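Local atomic coordinates of ssDNA binding protein (Aeropyrum pernix, PDB entry 4PSN), a protein that binds single-stranded DNA, probably by entrapping it in a tunnel system formed between the subunits of its assembly. Residues I122-E127 against Y139-R144. Residues are numbered along the deposited sequence; the frame is centred on the assembly and turned at random.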
ATOM      1  N   ILE C 122     -13.692  -5.836 -29.507  1.00 23.27           N
ATOM      2  CA  ILE C 122     -14.555  -4.849 -28.849  1.00 22.27           C
ATOM      3  C   ILE C 122     -15.225  -3.988 -29.933  1.00 22.14           C
ATOM      4  O   ILE C 122     -14.548  -3.473 -30.821  1.00 22.40           O
ATOM      5  CB  ILE C 122     -13.768  -3.897 -27.921  1.00 24.65           C
ATOM      6  CG1 ILE C 122     -12.968  -4.687 -26.883  1.00 29.31           C
ATOM      7  CG2 ILE C 122     -14.741  -2.915 -27.232  1.00 24.05           C
ATOM      8  CD1 ILE C 122     -11.964  -3.847 -26.112  1.00 24.61           C
ATOM      9  N   ARG C 123     -16.542  -3.843 -29.869  1.00 20.90           N
ATOM     10  CA  ARG C 123     -17.251  -3.047 -30.873  1.00 24.21           C
ATOM     11  C   ARG C 123     -17.490  -1.625 -30.386  1.00 23.38           C
ATOM     12  O   ARG C 123     -18.285  -1.411 -29.487  1.00 25.03           O
ATOM     13  CB  ARG C 123     -18.594  -3.687 -31.245  1.00 24.39           C
ATOM     14  CG  ARG C 123     -19.241  -3.050 -32.482  1.00 28.89           C
ATOM     15  CD  ARG C 123     -18.578  -3.472 -33.772  1.00 24.98           C
ATOM     16  NE  ARG C 123     -18.954  -2.580 -34.878  1.00 26.41           N
ATOM     17  CZ  ARG C 123     -18.378  -2.579 -36.071  1.00 26.48           C
ATOM     18  NH1 ARG C 123     -17.377  -3.425 -36.322  1.00 27.57           N
ATOM     19  NH2 ARG C 123     -18.777  -1.714 -37.010  1.00 26.47           N
ATOM     20  N   PHE C 124     -16.814  -0.662 -31.003  1.00 21.94           N
ATOM     21  CA  PHE C 124     -16.993   0.738 -30.678  1.00 20.47           C
ATOM     22  C   PHE C 124     -17.861   1.397 -31.746  1.00 24.67           C
ATOM     23  O   PHE C 124     -17.932   0.925 -32.885  1.00 26.91           O
ATOM     24  CB  PHE C 124     -15.627   1.456 -30.614  1.00 19.98           C
ATOM     25  CG  PHE C 124     -14.719   0.955 -29.502  1.00 23.57           C
ATOM     26  CD1 PHE C 124     -14.958   1.310 -28.179  1.00 18.38           C
ATOM     27  CD2 PHE C 124     -13.631   0.133 -29.782  1.00 19.12           C
ATOM     28  CE1 PHE C 124     -14.128   0.868 -27.147  1.00 19.85           C
ATOM     29  CE2 PHE C 124     -12.799  -0.330 -28.751  1.00 20.30           C
ATOM     30  CZ  PHE C 124     -13.051   0.038 -27.431  1.00 20.41           C
ATOM     31  N   THR C 125     -18.526   2.485 -31.371  1.00 19.19           N
ATOM     32  CA  THR C 125     -19.193   3.361 -32.335  1.00 22.84           C
ATOM     33  C   THR C 125     -18.580   4.764 -32.196  1.00 23.97           C
ATOM     34  O   THR C 125     -17.836   5.019 -31.265  1.00 23.12           O
ATOM     35  CB  THR C 125     -20.712   3.406 -32.097  1.00 30.90           C
ATOM     36  OG1 THR C 125     -20.986   3.955 -30.800  1.00 32.71           O
ATOM     37  CG2 THR C 125     -21.329   1.987 -32.197  1.00 29.26           C
ATOM     38  N   VAL C 126     -18.871   5.667 -33.117  1.00 22.48           N
ATOM     39  CA  VAL C 126     -18.284   7.000 -33.068  1.00 23.98           C
ATOM     40  C   VAL C 126     -19.313   8.030 -33.464  1.00 30.08           C
ATOM     41  O   VAL C 126     -20.322   7.708 -34.100  1.00 26.71           O
ATOM     42  CB  VAL C 126     -17.081   7.170 -34.037  1.00 29.05           C
ATOM     43  CG1 VAL C 126     -15.941   6.216 -33.678  1.00 25.43           C
ATOM     44  CG2 VAL C 126     -17.523   6.993 -35.477  1.00 30.63           C
ATOM     45  N   GLU C 127     -19.048   9.273 -33.088  1.00 26.20           N
ATOM     46  CA  GLU C 127     -19.844  10.393 -33.564  1.00 33.00           C
ATOM     47  C   GLU C 127     -18.885  11.543 -33.805  1.00 25.35           C
ATOM     48  O   GLU C 127     -18.040  11.834 -32.941  1.00 25.07           O
ATOM     49  CB  GLU C 127     -20.897  10.779 -32.521  1.00 40.59           C
ATOM     50  CG  GLU C 127     -22.101  11.511 -33.102  1.00 61.50           C
ATOM     51  CD  GLU C 127     -22.865  10.674 -34.129  1.00 77.19           C
ATOM     52  OE1 GLU C 127     -22.754  10.964 -35.345  1.00 78.13           O
ATOM     53  OE2 GLU C 127     -23.578   9.728 -33.720  1.00 83.41           O
ATOM     54  N   TYR C 139     -13.518  12.696 -33.594  1.00 19.01           N
ATOM     55  CA  TYR C 139     -14.685  11.874 -33.295  1.00 14.92           C
ATOM     56  C   TYR C 139     -14.673  11.494 -31.836  1.00 20.85           C
ATOM     57  O   TYR C 139     -13.614  11.206 -31.265  1.00 20.30           O
ATOM     58  CB  TYR C 139     -14.668  10.567 -34.107  1.00 16.92           C
ATOM     59  CG  TYR C 139     -14.700  10.778 -35.582  1.00 23.03           C
ATOM     60  CD1 TYR C 139     -15.895  10.697 -36.298  1.00 25.78           C
ATOM     61  CD2 TYR C 139     -13.539  11.068 -36.266  1.00 17.98           C
ATOM     62  CE1 TYR C 139     -15.923  10.899 -37.659  1.00 23.44           C
ATOM     63  CE2 TYR C 139     -13.555  11.267 -37.606  1.00 20.15           C
ATOM     64  CZ  TYR C 139     -14.746  11.191 -38.303  1.00 26.49           C
ATOM     65  OH  TYR C 139     -14.733  11.396 -39.658  1.00 27.89           O
ATOM     66  N   ARG C 140     -15.852  11.491 -31.227  1.00 23.27           N
ATOM     67  CA  ARG C 140     -16.025  10.818 -29.948  1.00 22.56           C
ATOM     68  C   ARG C 140     -16.179   9.313 -30.168  1.00 20.23           C
ATOM     69  O   ARG C 140     -16.816   8.876 -31.132  1.00 22.30           O
ATOM     70  CB  ARG C 140     -17.277  11.331 -29.229  1.00 34.53           C
ATOM     71  CG  ARG C 140     -17.115  12.682 -28.539  1.00 51.73           C
ATOM     72  CD  ARG C 140     -18.320  12.965 -27.634  1.00 63.27           C
ATOM     73  NE  ARG C 140     -19.550  12.394 -28.189  1.00 69.42           N
ATOM     74  CZ  ARG C 140     -20.394  13.048 -28.985  1.00 75.63           C
ATOM     75  NH1 ARG C 140     -20.154  14.311 -29.319  1.00 75.03           N
ATOM     76  NH2 ARG C 140     -21.488  12.440 -29.451  1.00 78.42           N
ATOM     77  N   ILE C 141     -15.593   8.525 -29.278  1.00 16.00           N
ATOM     78  CA  ILE C 141     -15.763   7.077 -29.307  1.00 19.91           C
ATOM     79  C   ILE C 141     -16.698   6.668 -28.177  1.00 20.63           C
ATOM     80  O   ILE C 141     -16.583   7.165 -27.066  1.00 22.84           O
ATOM     81  CB  ILE C 141     -14.421   6.359 -29.139  1.00 18.97           C
ATOM     82  CG1 ILE C 141     -13.424   6.829 -30.208  1.00 20.27           C
ATOM     83  CG2 ILE C 141     -14.604   4.857 -29.254  1.00 19.07           C
ATOM     84  CD1 ILE C 141     -12.016   6.259 -30.016  1.00 17.20           C
HETATM   85  N   MSE C 142     -17.627   5.764 -28.476  1.00 17.02           N
HETATM   86  CA  MSE C 142     -18.576   5.255 -27.510  1.00 20.94           C
HETATM   87  C   MSE C 142     -18.503   3.744 -27.398  1.00 22.87           C
HETATM   88  O   MSE C 142     -18.183   3.055 -28.360  1.00 21.17           O
HETATM   89  CB  MSE C 142     -19.968   5.596 -28.006  1.00 26.95           C
HETATM   90  CG  MSE C 142     -19.891   6.505 -29.182  1.00 49.19           C
HETATM   91 SE   MSE C 142     -20.484   8.241 -28.655  1.00110.36          SE
HETATM   92  CE  MSE C 142     -22.357   7.824 -28.792  1.00 26.39           C
ATOM     93  N   TYR C 143     -18.842   3.251 -26.217  1.00 20.90           N
ATOM     94  CA  TYR C 143     -18.972   1.836 -25.942  1.00 19.91           C
ATOM     95  C   TYR C 143     -20.251   1.720 -25.100  1.00 28.31           C
ATOM     96  O   TYR C 143     -20.422   2.454 -24.124  1.00 23.60           O
ATOM     97  CB  TYR C 143     -17.758   1.312 -25.152  1.00 14.58           C
ATOM     98  CG  TYR C 143     -17.802  -0.188 -25.015  1.00 20.76           C
ATOM     99  CD1 TYR C 143     -17.817  -0.988 -26.151  1.00 25.21           C
ATOM    100  CD2 TYR C 143     -17.892  -0.809 -23.766  1.00 20.44           C
ATOM    101  CE1 TYR C 143     -17.888  -2.355 -26.060  1.00 28.19           C
ATOM    102  CE2 TYR C 143     -17.962  -2.206 -23.662  1.00 19.41           C
ATOM    103  CZ  TYR C 143     -17.954  -2.964 -24.826  1.00 25.31           C
ATOM    104  OH  TYR C 143     -18.024  -4.330 -24.795  1.00 27.53           O
ATOM    105  N   ARG C 144     -21.160   0.835 -25.497  1.00 23.91           N
ATOM    106  CA  ARG C 144     -22.441   0.699 -24.795  1.00 25.56           C
ATOM    107  C   ARG C 144     -23.212   2.032 -24.772  1.00 26.29           C
ATOM    108  O   ARG C 144     -23.898   2.332 -23.806  1.00 30.55           O
ATOM    109  CB  ARG C 144     -22.224   0.184 -23.348  1.00 22.90           C
ATOM    110  CG  ARG C 144     -21.389  -1.090 -23.252  1.00 23.88           C
ATOM    111  CD  ARG C 144     -21.285  -1.639 -21.820  1.00 29.53           C
ATOM    112  NE  ARG C 144     -22.500  -2.334 -21.372  1.00 27.37           N
ATOM    113  CZ  ARG C 144     -23.387  -1.832 -20.514  1.00 29.87           C
ATOM    114  NH1 ARG C 144     -24.447  -2.549 -20.172  1.00 36.83           N
ATOM    115  NH2 ARG C 144     -23.224  -0.618 -19.998  1.00 27.99           N
TER
HETATM  116  O   HOH W   1     -20.556  -0.382 -28.482  1.00 40.20           O
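I122 and Y143 meet at about a right angle: the isoleucine's CG2 lies 3.4 Å from Y143 CE1, oblique to the ring. With CG anti to the backbone N, chi1 -173° carries the Y143 ring onward, beyond its strand's end, to I122 and R123, whose O lies at its edge, 3.4 Å from CD1. F124 turns its ring obliquely to that of Y143, the planes 58° apart, and its CD1 packs 3.7 Å from I141 CG2. These side chains flank one end of a beta hairpin, strands 125-131 and 137-143, at the margin of the antiparallel sheet of the C-terminal domain. Paired backbone bonds join T125 to M142 and E127 to R140; M142 N to T125 O is nearly straight (172°). On the face of V126 and I141, helix 186-198 packs, and V126 CG2 leans on Y139 CD1 while Y139 OH bonds D187. Y143 OH reaches E56 of the second subunit, so an alanine here would probably leave that carboxylate without its hydroxyl partner and cost I122 CG2 one of two aromatic contacts, F124 remaining. On the opposite face, the T125 and selenomethionine M142 side chains cross at about a right angle, OG1 3.2 Å from CG.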